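Local structure of caspase-1 subunit p19/18 (Spodoptera frugiperda, 1M72) at residues F193-T198 against Q249-C254; P23-N28 against S257-L262; R32-I37 against G69-V74. The protein probably acts as an executioner caspase, a cysteine endopeptidase that cleaves selected proteins during apoptosis, and is probably inhibited by baculovirus p35. All coordinates share one frame; numbering follows the deposited sequence.

Contact 1: F193-T198 against Q249-C254; sequences FSWRNT and QKQVPC. With EDO (1,2-ethanediol), chain J.
Gln249 meets Trp195 through aliphatic carbon: its CB lies 3.9 Å from Trp195 CZ2, approaching the indole obliquely. The Gln249 chain then bends at CG and carries the amide away from the indole to His247 O, so it is CB and CG that meet the ring. At Lys250 a water accepts from Trp195 NE1 at 3.1 Å and donates to Lys250 O at 2.8 Å; it sits in the plane of the indole at its edge. Gln251 carries the direct polar link, to a strand whose Trp195 and Arg196 pair with the bound peptide in an antiparallel ladder. With CG anti to the backbone N (chi1 176°) and the chain extended, its amide spans the gap and OE1 accepts from Trp195 N at 2.7 Å, the N-H...O angle being 161°. That donor is tilted 20° from the carbonyl plane. The same oxygen lies at the indole edge, 3.4 Å from Trp195 CD1. Gln251 NE2 donates to Ser187 O and also to a second water, which in turn donates to Trp195 O. One amide thus engages both backbone polar groups of Trp195, the N-H directly and the C=O through water, and a glutamine suits the place because it offers acceptor and donor together.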
ATOM      1  N   PHE C 193       9.369  13.179  -6.142  1.00 25.52           N
ATOM      2  CA  PHE C 193      10.701  12.825  -6.633  1.00 25.68           C
ATOM      3  C   PHE C 193      11.188  11.644  -5.778  1.00 27.41           C
ATOM      4  O   PHE C 193      10.696  11.409  -4.651  1.00 25.04           O
ATOM      5  CB  PHE C 193      11.714  13.950  -6.406  1.00 31.13           C
ATOM      6  CG  PHE C 193      11.647  15.056  -7.395  1.00 38.65           C
ATOM      7  CD1 PHE C 193      11.283  16.342  -6.984  1.00 42.48           C
ATOM      8  CD2 PHE C 193      12.014  14.841  -8.725  1.00 43.18           C
ATOM      9  CE1 PHE C 193      11.288  17.431  -7.880  1.00 45.59           C
ATOM     10  CE2 PHE C 193      12.029  15.907  -9.651  1.00 50.19           C
ATOM     11  CZ  PHE C 193      11.663  17.224  -9.221  1.00 50.78           C
ATOM     12  N   SER C 194      12.188  10.940  -6.309  1.00 26.99           N
ATOM     13  CA  SER C 194      12.803   9.807  -5.627  1.00 26.05           C
ATOM     14  C   SER C 194      14.299  10.083  -5.698  1.00 24.72           C
ATOM     15  O   SER C 194      14.805  10.413  -6.765  1.00 20.87           O
ATOM     16  CB  SER C 194      12.471   8.527  -6.368  1.00 24.84           C
ATOM     17  OG  SER C 194      12.843   7.435  -5.603  1.00 24.26           O
ATOM     18  N   TRP C 195      14.999   9.947  -4.577  1.00 22.99           N
ATOM     19  CA  TRP C 195      16.420  10.262  -4.568  1.00 24.51           C
ATOM     20  C   TRP C 195      17.407   9.115  -4.720  1.00 24.84           C
ATOM     21  O   TRP C 195      17.216   8.017  -4.174  1.00 23.19           O
ATOM     22  CB  TRP C 195      16.768  11.050  -3.320  1.00 23.01           C
ATOM     23  CG  TRP C 195      16.149  12.395  -3.296  1.00 23.51           C
ATOM     24  CD1 TRP C 195      14.911  12.712  -2.809  1.00 22.91           C
ATOM     25  CD2 TRP C 195      16.761  13.638  -3.678  1.00 24.24           C
ATOM     26  NE1 TRP C 195      14.722  14.069  -2.849  1.00 23.83           N
ATOM     27  CE2 TRP C 195      15.833  14.669  -3.378  1.00 23.38           C
ATOM     28  CE3 TRP C 195      18.006  13.987  -4.234  1.00 26.84           C
ATOM     29  CZ2 TRP C 195      16.102  16.025  -3.617  1.00 19.13           C
ATOM     30  CZ3 TRP C 195      18.277  15.344  -4.477  1.00 22.76           C
ATOM     31  CH2 TRP C 195      17.317  16.343  -4.164  1.00 25.39           C
ATOM     32  N   ARG C 196      18.466   9.425  -5.463  1.00 24.35           N
ATOM     33  CA  ARG C 196      19.570   8.524  -5.797  1.00 26.12           C
ATOM     34  C   ARG C 196      20.942   9.192  -5.556  1.00 24.86           C
ATOM     35  O   ARG C 196      21.180  10.332  -5.965  1.00 28.46           O
ATOM     36  CB  ARG C 196      19.452   8.117  -7.285  1.00 25.31           C
ATOM     37  CG  ARG C 196      20.630   7.258  -7.891  1.00 29.22           C
ATOM     38  CD  ARG C 196      20.265   6.768  -9.333  1.00 29.01           C
ATOM     39  NE  ARG C 196      19.576   7.842 -10.045  1.00 29.09           N
ATOM     40  CZ  ARG C 196      20.181   8.888 -10.595  1.00 32.30           C
ATOM     41  NH1 ARG C 196      21.515   8.985 -10.545  1.00 33.06           N
ATOM     42  NH2 ARG C 196      19.446   9.886 -11.111  1.00 32.11           N
ATOM     43  N   ASN C 197      21.854   8.512  -4.879  1.00 26.28           N
ATOM     44  CA  ASN C 197      23.188   9.082  -4.714  1.00 25.68           C
ATOM     45  C   ASN C 197      24.054   8.415  -5.790  1.00 26.86           C
ATOM     46  O   ASN C 197      24.028   7.189  -5.941  1.00 23.95           O
ATOM     47  CB  ASN C 197      23.767   8.786  -3.347  1.00 27.31           C
ATOM     48  CG  ASN C 197      25.250   9.217  -3.245  1.00 31.94           C
ATOM     49  OD1 ASN C 197      26.172   8.435  -3.554  1.00 30.55           O
ATOM     50  ND2 ASN C 197      25.471  10.484  -2.853  1.00 29.65           N
ATOM     51  N   THR C 198      24.841   9.207  -6.519  1.00 28.31           N
ATOM     52  CA  THR C 198      25.660   8.641  -7.605  1.00 29.29           C
ATOM     53  C   THR C 198      26.740   7.689  -7.145  1.00 26.60           C
ATOM     54  O   THR C 198      27.279   6.956  -7.959  1.00 26.27           O
ATOM     55  CB  THR C 198      26.358   9.723  -8.472  1.00 31.32           C
ATOM     56  OG1 THR C 198      27.127  10.590  -7.617  1.00 32.66           O
ATOM     57  CG2 THR C 198      25.306  10.536  -9.289  1.00 30.16           C
ATOM     58  N   GLN C 249      15.980  17.885   1.185  1.00 26.71           N
ATOM     59  CA  GLN C 249      14.658  17.311   1.001  1.00 31.31           C
ATOM     60  C   GLN C 249      14.620  15.896   1.591  1.00 30.75           C
ATOM     61  O   GLN C 249      15.667  15.260   1.789  1.00 34.46           O
ATOM     62  CB  GLN C 249      14.279  17.340  -0.483  1.00 27.40           C
ATOM     63  CG  GLN C 249      14.383  18.757  -1.077  1.00 26.47           C
ATOM     64  CD  GLN C 249      13.349  19.690  -0.484  1.00 27.28           C
ATOM     65  OE1 GLN C 249      12.160  19.467  -0.654  1.00 26.49           O
ATOM     66  NE2 GLN C 249      13.796  20.728   0.236  1.00 26.33           N
ATOM     67  N   LYS C 250      13.408  15.446   1.892  1.00 29.26           N
ATOM     68  CA  LYS C 250      13.128  14.153   2.521  1.00 26.04           C
ATOM     69  C   LYS C 250      12.322  13.259   1.598  1.00 26.28           C
ATOM     70  O   LYS C 250      11.822  13.700   0.539  1.00 26.70           O
ATOM     71  CB  LYS C 250      12.327  14.384   3.787  1.00 25.58           C
ATOM     72  CG  LYS C 250      13.023  15.320   4.752  1.00 27.85           C
ATOM     73  CD  LYS C 250      14.259  14.658   5.337  1.00 26.58           C
ATOM     74  CE  LYS C 250      13.857  13.712   6.492  1.00 24.99           C
ATOM     75  NZ  LYS C 250      14.992  12.832   6.827  1.00 23.02           N
ATOM     76  N   GLN C 251      12.165  12.012   2.019  1.00 24.83           N
ATOM     77  CA  GLN C 251      11.467  11.019   1.216  1.00 20.85           C
ATOM     78  C   GLN C 251      11.009   9.858   2.049  1.00 21.21           C
ATOM     79  O   GLN C 251      11.703   9.456   3.003  1.00 19.82           O
ATOM     80  CB  GLN C 251      12.417  10.486   0.143  1.00 18.33           C
ATOM     81  CG  GLN C 251      11.858   9.373  -0.724  1.00 17.98           C
ATOM     82  CD  GLN C 251      12.869   8.857  -1.740  1.00 18.13           C
ATOM     83  OE1 GLN C 251      13.684   9.623  -2.264  1.00 20.79           O
ATOM     84  NE2 GLN C 251      12.818   7.547  -2.036  1.00 18.07           N
ATOM     85  N   VAL C 252       9.822   9.352   1.718  1.00 21.00           N
ATOM     86  CA  VAL C 252       9.294   8.154   2.353  1.00 20.41           C
ATOM     87  C   VAL C 252       8.738   7.224   1.254  1.00 21.39           C
ATOM     88  O   VAL C 252       8.118   7.678   0.301  1.00 20.32           O
ATOM     89  CB  VAL C 252       8.206   8.442   3.443  1.00 21.95           C
ATOM     90  CG1 VAL C 252       6.875   9.002   2.818  1.00 21.05           C
ATOM     91  CG2 VAL C 252       7.922   7.146   4.212  1.00 17.23           C
ATOM     92  N   PRO C 253       8.988   5.902   1.369  1.00 22.54           N
ATOM     93  CA  PRO C 253       8.491   4.934   0.366  1.00 22.09           C
ATOM     94  C   PRO C 253       6.969   4.769   0.510  1.00 21.88           C
ATOM     95  O   PRO C 253       6.367   5.235   1.495  1.00 17.69           O
ATOM     96  CB  PRO C 253       9.220   3.621   0.717  1.00 19.61           C
ATOM     97  CG  PRO C 253      10.398   4.069   1.617  1.00 22.41           C
ATOM     98  CD  PRO C 253       9.807   5.234   2.404  1.00 20.87           C
ATOM     99  N   CYS C 254       6.374   4.100  -0.483  1.00 23.48           N
ATOM    100  CA  CYS C 254       4.926   3.830  -0.548  1.00 21.21           C
ATOM    101  C   CYS C 254       4.778   2.310  -0.815  1.00 19.75           C
ATOM    102  O   CYS C 254       5.121   1.788  -1.877  1.00 19.26           O
ATOM    103  CB  CYS C 254       4.301   4.677  -1.677  1.00 24.39           C
ATOM    104  SG  CYS C 254       2.477   4.634  -1.665  1.00 26.06           S
TER
HETATM  105  C1  EDO J 507       8.670  11.488  -0.699  1.00 36.95           C
HETATM  106  O1  EDO J 507       8.016  10.220  -0.924  1.00 35.84           O
HETATM  107  C2  EDO J 507       8.147  12.061   0.578  1.00 35.26           C
HETATM  108  O2  EDO J 507       6.824  12.469   0.347  1.00 37.74           O
HETATM  109  O   HOH W   1      12.008  15.228  -1.802  1.00 18.89           O
HETATM  110  O   HOH W   2      15.252   6.269  -3.487  1.00 21.32           O

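Contact 2: P23-N28 against S257-L262. With EDO (1,2-ethanediol), chain H.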
ATOM      1  N   PRO C  23      -1.646 -18.810   8.242  1.00 31.23           N
ATOM      2  CA  PRO C  23      -1.267 -17.418   8.508  1.00 28.00           C
ATOM      3  C   PRO C  23      -0.053 -17.046   7.649  1.00 26.92           C
ATOM      4  O   PRO C  23       0.171 -15.875   7.360  1.00 28.52           O
ATOM      5  CB  PRO C  23      -0.913 -17.408  10.005  1.00 28.13           C
ATOM      6  CG  PRO C  23      -0.662 -18.862  10.348  1.00 27.86           C
ATOM      7  CD  PRO C  23      -1.677 -19.601   9.493  1.00 27.26           C
ATOM      8  N   TYR C  24       0.718 -18.035   7.212  1.00 24.83           N
ATOM      9  CA  TYR C  24       1.920 -17.738   6.413  1.00 24.21           C
ATOM     10  C   TYR C  24       1.880 -18.309   5.015  1.00 23.72           C
ATOM     11  O   TYR C  24       1.234 -19.319   4.808  1.00 23.05           O
ATOM     12  CB  TYR C  24       3.185 -18.293   7.092  1.00 25.21           C
ATOM     13  CG  TYR C  24       3.520 -17.598   8.358  1.00 24.26           C
ATOM     14  CD1 TYR C  24       2.872 -17.930   9.560  1.00 25.67           C
ATOM     15  CD2 TYR C  24       4.405 -16.529   8.350  1.00 25.46           C
ATOM     16  CE1 TYR C  24       3.099 -17.201  10.730  1.00 26.13           C
ATOM     17  CE2 TYR C  24       4.637 -15.782   9.499  1.00 27.98           C
ATOM     18  CZ  TYR C  24       3.982 -16.117  10.686  1.00 31.25           C
ATOM     19  OH  TYR C  24       4.196 -15.319  11.792  1.00 36.04           O
ATOM     20  N   TYR C  25       2.551 -17.666   4.050  1.00 22.90           N
ATOM     21  CA  TYR C  25       2.622 -18.240   2.696  1.00 22.48           C
ATOM     22  C   TYR C  25       3.566 -19.421   2.816  1.00 22.40           C
ATOM     23  O   TYR C  25       4.450 -19.422   3.682  1.00 25.16           O
ATOM     24  CB  TYR C  25       3.261 -17.281   1.702  1.00 20.47           C
ATOM     25  CG  TYR C  25       2.381 -16.156   1.286  1.00 20.51           C
ATOM     26  CD1 TYR C  25       1.273 -16.397   0.457  1.00 18.29           C
ATOM     27  CD2 TYR C  25       2.638 -14.838   1.717  1.00 15.93           C
ATOM     28  CE1 TYR C  25       0.427 -15.375   0.067  1.00 18.29           C
ATOM     29  CE2 TYR C  25       1.792 -13.772   1.321  1.00 19.11           C
ATOM     30  CZ  TYR C  25       0.688 -14.050   0.504  1.00 18.61           C
ATOM     31  OH  TYR C  25      -0.179 -13.053   0.167  1.00 19.68           O
ATOM     32  N   ASN C  26       3.410 -20.412   1.949  1.00 24.40           N
ATOM     33  CA  ASN C  26       4.286 -21.579   1.970  1.00 22.57           C
ATOM     34  C   ASN C  26       5.535 -21.222   1.195  1.00 23.72           C
ATOM     35  O   ASN C  26       5.526 -21.158  -0.024  1.00 22.11           O
ATOM     36  CB  ASN C  26       3.576 -22.803   1.344  1.00 26.30           C
ATOM     37  CG  ASN C  26       4.557 -23.952   0.936  1.00 29.63           C
ATOM     38  OD1 ASN C  26       5.747 -23.923   1.260  1.00 28.23           O
ATOM     39  ND2 ASN C  26       4.041 -24.947   0.205  1.00 29.42           N
ATOM     40  N   MET C  27       6.616 -20.977   1.916  1.00 26.04           N
ATOM     41  CA  MET C  27       7.882 -20.663   1.287  1.00 31.28           C
ATOM     42  C   MET C  27       8.783 -21.882   1.391  1.00 33.98           C
ATOM     43  O   MET C  27       9.989 -21.735   1.573  1.00 36.51           O
ATOM     44  CB  MET C  27       8.560 -19.488   1.996  1.00 31.48           C
ATOM     45  CG  MET C  27       7.710 -18.267   2.062  1.00 32.46           C
ATOM     46  SD  MET C  27       7.214 -17.667   0.433  1.00 33.99           S
ATOM     47  CE  MET C  27       8.792 -16.971  -0.051  1.00 31.86           C
ATOM     48  N   ASN C  28       8.216 -23.080   1.278  1.00 34.64           N
ATOM     49  CA  ASN C  28       9.032 -24.268   1.375  1.00 38.71           C
ATOM     50  C   ASN C  28       8.983 -25.084   0.087  1.00 39.60           C
ATOM     51  O   ASN C  28       8.971 -26.311   0.133  1.00 38.50           O
ATOM     52  CB  ASN C  28       8.599 -25.123   2.584  1.00 44.26           C
ATOM     53  CG  ASN C  28       9.564 -26.296   2.858  1.00 50.40           C
ATOM     54  OD1 ASN C  28      10.794 -26.161   2.713  1.00 51.69           O
ATOM     55  ND2 ASN C  28       9.013 -27.445   3.268  1.00 50.48           N
ATOM     56  N   SER C 257       0.053  -3.186  -0.512  1.00 16.82           N
ATOM     57  CA  SER C 257      -0.091  -4.603  -0.293  1.00 19.00           C
ATOM     58  C   SER C 257      -1.494  -5.147  -0.447  1.00 19.26           C
ATOM     59  O   SER C 257      -2.476  -4.558   0.064  1.00 17.98           O
ATOM     60  CB  SER C 257       0.471  -4.965   1.107  1.00 21.23           C
ATOM     61  OG  SER C 257       0.024  -6.215   1.606  1.00 21.92           O
ATOM     62  N   MET C 258      -1.549  -6.258  -1.197  1.00 18.95           N
ATOM     63  CA  MET C 258      -2.745  -7.060  -1.425  1.00 19.06           C
ATOM     64  C   MET C 258      -2.456  -8.446  -0.799  1.00 18.80           C
ATOM     65  O   MET C 258      -3.196  -9.399  -1.052  1.00 19.85           O
ATOM     66  CB  MET C 258      -3.020  -7.274  -2.915  1.00 20.16           C
ATOM     67  CG  MET C 258      -3.793  -6.162  -3.599  1.00 24.89           C
ATOM     68  SD  MET C 258      -2.936  -4.595  -3.715  1.00 33.99           S
ATOM     69  CE  MET C 258      -1.620  -4.887  -4.755  1.00 20.21           C
ATOM     70  N   LEU C 259      -1.384  -8.560  -0.011  1.00 18.74           N
ATOM     71  CA  LEU C 259      -1.019  -9.836   0.623  1.00 19.45           C
ATOM     72  C   LEU C 259      -2.092 -10.363   1.556  1.00 20.17           C
ATOM     73  O   LEU C 259      -2.591  -9.653   2.429  1.00 21.87           O
ATOM     74  CB  LEU C 259       0.301  -9.706   1.384  1.00 16.20           C
ATOM     75  CG  LEU C 259       1.492  -9.327   0.493  1.00 19.07           C
ATOM     76  CD1 LEU C 259       2.728  -9.409   1.333  1.00 14.62           C
ATOM     77  CD2 LEU C 259       1.647 -10.266  -0.777  1.00 14.77           C
ATOM     78  N   THR C 260      -2.473 -11.616   1.355  1.00 22.44           N
ATOM     79  CA  THR C 260      -3.510 -12.233   2.187  1.00 21.36           C
ATOM     80  C   THR C 260      -2.903 -13.103   3.328  1.00 24.10           C
ATOM     81  O   THR C 260      -3.618 -13.665   4.167  1.00 28.19           O
ATOM     82  CB  THR C 260      -4.419 -13.096   1.307  1.00 20.83           C
ATOM     83  OG1 THR C 260      -3.620 -14.101   0.675  1.00 20.28           O
ATOM     84  CG2 THR C 260      -5.101 -12.240   0.216  1.00 21.22           C
ATOM     85  N   ARG C 261      -1.586 -13.255   3.325  1.00 21.48           N
ATOM     86  CA  ARG C 261      -0.910 -14.016   4.352  1.00 22.76           C
ATOM     87  C   ARG C 261       0.408 -13.289   4.652  1.00 22.98           C
ATOM     88  O   ARG C 261       0.795 -12.362   3.935  1.00 19.53           O
ATOM     89  CB  ARG C 261      -0.628 -15.454   3.881  1.00 25.15           C
ATOM     90  CG  ARG C 261      -1.845 -16.188   3.297  1.00 21.89           C
ATOM     91  CD  ARG C 261      -1.469 -17.616   2.966  1.00 21.05           C
ATOM     92  NE  ARG C 261      -2.516 -18.271   2.182  1.00 23.65           N
ATOM     93  CZ  ARG C 261      -3.727 -18.584   2.653  1.00 24.24           C
ATOM     94  NH1 ARG C 261      -4.070 -18.327   3.929  1.00 19.20           N
ATOM     95  NH2 ARG C 261      -4.620 -19.104   1.824  1.00 24.00           N
ATOM     96  N   LEU C 262       1.080 -13.700   5.728  1.00 23.62           N
ATOM     97  CA  LEU C 262       2.326 -13.077   6.113  1.00 25.01           C
ATOM     98  C   LEU C 262       3.419 -13.719   5.298  1.00 22.94           C
ATOM     99  O   LEU C 262       3.351 -14.895   4.967  1.00 23.15           O
ATOM    100  CB  LEU C 262       2.591 -13.260   7.609  1.00 25.08           C
ATOM    101  CG  LEU C 262       1.726 -12.529   8.637  1.00 25.41           C
ATOM    102  CD1 LEU C 262       2.029 -13.117   9.991  1.00 27.15           C
ATOM    103  CD2 LEU C 262       2.021 -11.036   8.681  1.00 24.08           C
TER
HETATM  104  C1  EDO H 503       2.267 -20.300  -0.898  1.00 24.69           C
HETATM  105  O1  EDO H 503       1.143 -19.628  -0.370  1.00 30.31           O
HETATM  106  C2  EDO H 503       3.453 -19.378  -0.934  1.00 30.96           C
HETATM  107  O2  EDO H 503       4.293 -19.808  -1.983  1.00 27.94           O
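The Tyr25 ring rests one face on Arg261, whose CB stands over its centre, 3.7 Å from the centroid and 4° off the normal, a CH-pi contact. At the ring edge, in plane, lies O1 of an ethanediol probably left from crystallisation. The Tyr24 ring meets Leu262 obliquely, with Leu262 CD1 3.6 Å from Tyr24 CZ. The backbones form a single bridge at Tyr24 and Leu262: Leu262 N donates to Pro23 O at 2.9 Å, and Tyr25 N to Leu262 O at 3.0 Å. Tyr25 CG stands beside its backbone N (chi1 -75°), which sends the ring along the 257-262 segment until OH accepts from Thr260 N at 3.0 Å; Arg261 N adds a weak bond. The hydroxyl also bonds to Asp181 OD1, which Thr260 OG1 shares. Arg261, extended from CG to NE, runs past the ring to the carbonyls of Ala22 and Arg20, so its CB serves the ring face and its guanidinium the preceding loop. Across the subunit interface, Thr260 O accepts from Gln230 NE2 of the second subunit. Tyrosine suits this buried site because the ring supplies a flat apolar surface while its hydroxyl satisfies a backbone N-H, with the nearby carboxylate probably polarising it.

Contact 3: R32-I37 against G69-V74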
ATOM      1  N   ARG C  32      13.107 -20.849  -4.469  1.00 33.90           N
ATOM      2  CA  ARG C  32      12.595 -19.557  -3.965  1.00 30.56           C
ATOM      3  C   ARG C  32      11.780 -18.925  -5.118  1.00 29.09           C
ATOM      4  O   ARG C  32      10.638 -18.482  -4.952  1.00 27.12           O
ATOM      5  CB  ARG C  32      13.751 -18.621  -3.664  1.00 31.43           C
ATOM      6  CG  ARG C  32      13.319 -17.258  -3.211  1.00 31.56           C
ATOM      7  CD  ARG C  32      13.485 -17.104  -1.704  1.00 31.99           C
ATOM      8  NE  ARG C  32      12.465 -17.793  -0.929  1.00 30.55           N
ATOM      9  CZ  ARG C  32      12.623 -18.182   0.341  1.00 28.96           C
ATOM     10  NH1 ARG C  32      13.774 -17.966   1.006  1.00 21.02           N
ATOM     11  NH2 ARG C  32      11.607 -18.770   0.953  1.00 29.81           N
ATOM     12  N   GLY C  33      12.375 -18.905  -6.299  1.00 26.01           N
ATOM     13  CA  GLY C  33      11.690 -18.312  -7.427  1.00 25.93           C
ATOM     14  C   GLY C  33      12.605 -17.339  -8.163  1.00 26.38           C
ATOM     15  O   GLY C  33      13.758 -17.093  -7.790  1.00 23.07           O
ATOM     16  N   MET C  34      12.081 -16.802  -9.250  1.00 28.75           N
ATOM     17  CA  MET C  34      12.794 -15.839 -10.080  1.00 28.43           C
ATOM     18  C   MET C  34      12.724 -14.417  -9.512  1.00 29.79           C
ATOM     19  O   MET C  34      11.701 -13.997  -8.945  1.00 27.76           O
ATOM     20  CB  MET C  34      12.166 -15.821 -11.469  1.00 28.22           C
ATOM     21  CG  MET C  34      12.337 -17.129 -12.224  1.00 31.32           C
ATOM     22  SD  MET C  34      11.521 -17.151 -13.824  1.00 36.51           S
ATOM     23  CE  MET C  34      12.306 -15.688 -14.663  1.00 32.46           C
ATOM     24  N   ALA C  35      13.834 -13.699  -9.672  1.00 29.21           N
ATOM     25  CA  ALA C  35      13.963 -12.294  -9.290  1.00 27.34           C
ATOM     26  C   ALA C  35      14.481 -11.597 -10.568  1.00 25.95           C
ATOM     27  O   ALA C  35      15.621 -11.810 -10.997  1.00 26.38           O
ATOM     28  CB  ALA C  35      14.966 -12.128  -8.156  1.00 24.51           C
ATOM     29  N   ILE C  36      13.640 -10.785 -11.195  1.00 25.37           N
ATOM     30  CA  ILE C  36      14.053 -10.093 -12.418  1.00 26.71           C
ATOM     31  C   ILE C  36      14.365  -8.633 -12.102  1.00 22.65           C
ATOM     32  O   ILE C  36      13.525  -7.927 -11.572  1.00 19.02           O
ATOM     33  CB  ILE C  36      12.948 -10.015 -13.484  1.00 28.84           C
ATOM     34  CG1 ILE C  36      12.325 -11.358 -13.753  1.00 32.87           C
ATOM     35  CG2 ILE C  36      13.531  -9.445 -14.753  1.00 32.88           C
ATOM     36  CD1 ILE C  36      11.176 -11.205 -14.760  1.00 35.15           C
ATOM     37  N   ILE C  37      15.557  -8.187 -12.456  1.00 19.99           N
ATOM     38  CA  ILE C  37      15.910  -6.799 -12.220  1.00 20.25           C
ATOM     39  C   ILE C  37      16.068  -6.042 -13.552  1.00 20.89           C
ATOM     40  O   ILE C  37      16.867  -6.414 -14.411  1.00 21.87           O
ATOM     41  CB  ILE C  37      17.213  -6.713 -11.390  1.00 16.58           C
ATOM     42  CG1 ILE C  37      17.004  -7.418 -10.032  1.00 19.50           C
ATOM     43  CG2 ILE C  37      17.606  -5.254 -11.189  1.00 17.36           C
ATOM     44  CD1 ILE C  37      18.304  -7.606  -9.157  1.00 16.50           C
ATOM     45  N   GLY C  69      18.056 -17.037  -1.884  1.00 26.92           N
ATOM     46  CA  GLY C  69      17.648 -18.137  -2.742  1.00 26.06           C
ATOM     47  C   GLY C  69      17.079 -17.851  -4.116  1.00 28.50           C
ATOM     48  O   GLY C  69      16.784 -18.800  -4.862  1.00 28.47           O
ATOM     49  N   PHE C  70      16.900 -16.574  -4.460  1.00 27.89           N
ATOM     50  CA  PHE C  70      16.353 -16.204  -5.771  1.00 26.95           C
ATOM     51  C   PHE C  70      17.307 -16.544  -6.921  1.00 27.17           C
ATOM     52  O   PHE C  70      18.518 -16.492  -6.762  1.00 24.62           O
ATOM     53  CB  PHE C  70      16.057 -14.680  -5.827  1.00 24.36           C
ATOM     54  CG  PHE C  70      14.814 -14.273  -5.092  1.00 22.94           C
ATOM     55  CD1 PHE C  70      14.879 -13.805  -3.769  1.00 22.58           C
ATOM     56  CD2 PHE C  70      13.558 -14.386  -5.708  1.00 19.99           C
ATOM     57  CE1 PHE C  70      13.707 -13.451  -3.061  1.00 23.81           C
ATOM     58  CE2 PHE C  70      12.379 -14.038  -5.005  1.00 22.63           C
ATOM     59  CZ  PHE C  70      12.443 -13.572  -3.690  1.00 21.20           C
ATOM     60  N   LYS C  71      16.760 -16.913  -8.073  1.00 27.67           N
ATOM     61  CA  LYS C  71      17.594 -17.128  -9.242  1.00 28.35           C
ATOM     62  C   LYS C  71      17.472 -15.714  -9.862  1.00 27.18           C
ATOM     63  O   LYS C  71      16.436 -15.357 -10.427  1.00 24.37           O
ATOM     64  CB  LYS C  71      17.001 -18.170 -10.202  1.00 32.34           C
ATOM     65  CG  LYS C  71      17.954 -18.571 -11.357  1.00 39.05           C
ATOM     66  CD  LYS C  71      17.192 -19.067 -12.642  1.00 46.54           C
ATOM     67  CE  LYS C  71      16.215 -17.965 -13.184  1.00 51.77           C
ATOM     68  NZ  LYS C  71      15.448 -18.190 -14.463  1.00 49.97           N
ATOM     69  N   VAL C  72      18.529 -14.924  -9.749  1.00 25.03           N
ATOM     70  CA  VAL C  72      18.505 -13.551 -10.234  1.00 27.39           C
ATOM     71  C   VAL C  72      18.890 -13.323 -11.685  1.00 31.26           C
ATOM     72  O   VAL C  72      19.910 -13.841 -12.151  1.00 32.91           O
ATOM     73  CB  VAL C  72      19.447 -12.658  -9.384  1.00 26.23           C
ATOM     74  CG1 VAL C  72      19.419 -11.192  -9.894  1.00 25.20           C
ATOM     75  CG2 VAL C  72      19.035 -12.713  -7.922  1.00 21.55           C
ATOM     76  N   THR C  73      18.080 -12.551 -12.404  1.00 31.61           N
ATOM     77  CA  THR C  73      18.436 -12.176 -13.770  1.00 31.01           C
ATOM     78  C   THR C  73      18.359 -10.639 -13.862  1.00 31.67           C
ATOM     79  O   THR C  73      17.310 -10.034 -13.595  1.00 30.88           O
ATOM     80  CB  THR C  73      17.493 -12.773 -14.810  1.00 32.97           C
ATOM     81  OG1 THR C  73      17.523 -14.195 -14.722  1.00 32.96           O
ATOM     82  CG2 THR C  73      17.938 -12.384 -16.197  1.00 34.10           C
ATOM     83  N   VAL C  74      19.480 -10.009 -14.215  1.00 32.07           N
ATOM     84  CA  VAL C  74      19.546  -8.553 -14.371  1.00 29.55           C
ATOM     85  C   VAL C  74      19.448  -8.201 -15.870  1.00 31.46           C
ATOM     86  O   VAL C  74      20.252  -8.682 -16.645  1.00 33.21           O
ATOM     87  CB  VAL C  74      20.884  -8.008 -13.865  1.00 26.84           C
ATOM     88  CG1 VAL C  74      20.964  -6.495 -14.130  1.00 27.50           C
ATOM     89  CG2 VAL C  74      21.059  -8.340 -12.407  1.00 27.01           C
TER
HETATM   90  O   HOH W   3      16.337 -21.427  -3.754  1.00 32.43           O
HETATM   91  O   HOH W   4      14.899 -19.920  -7.055  1.00 24.54           O
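Ala35 and Val72 lie at the middle of two adjacent parallel strands, the outer pair of the caspase sheet, joined by helix 54-67 in a beta-alpha-beta crossover. The short strand segments cross at -19°, and four backbone hydrogen bonds hold them in register. Thr73 N to Ala35 O and Ile37 N to Thr73 O, the latter 2.8 Å, are nearly straight; Ala35 N to Lys71 O is longer at 3.2 Å, its donor standing 43° out of the carbonyl plane.

The tight side is the face bearing Ala35, Ile37, Phe70, Val72 and Val74, which is turned toward helix 54-67. Ala35 CB lies 3.6 Å from Phe70 CD2; so small a residue lets the ring settle close to the strand. Ile37 CD1 reaches Val72 CG1 at 3.8 Å, branched chains that suit extended backbone and fill the interface beneath the helix. On the other face helix 80-92 packs on Met34 and Ile36. Met34 and Lys71 lie side by side there, pointing the same way, with Lys71 NZ 4.0 Å from Met34 CG. Looseness is confined to Lys71, whose long, charged chain suits an exposed strand edge.

At the start of the pair a water accepts from Gly33 N at 2.8 Å and donates to Gly69 O. Gly69 closes helix 54-67 in a Schellman motif, its positive phi suited to glycine. Arg32 leaves its backbone with CG opposite N (chi1 177°), then bends to send its guanidinium to Asp99, Phe265 O and Leu68 O; at the bend, Arg32 CG sits over the Phe70 ring centre, 3.5 Å from the centroid.

Overall arrangement
From the N terminus, the chain first lays down 23-28, which waits 229 residues for its partner 257-262; contact 2 therefore closes a loop that holds both other contacts. Soon afterwards 32-37 begins the sheet, and contact 3 closes a short loop through helix 54-67 at the sheet's outer strand. Contact 1 opens only later, in series with contact 3, and ties strand 195-197, which pairs with the bound peptide, to the segment entering strand 254-257. No loops cross. Contacts 2 and 3 touch, Met27 CB lying 3.3 Å from Arg32 NH2, whereas contact 1 lies across the chain's centre from both. Contacts 1 and 2 both reach the second subunit.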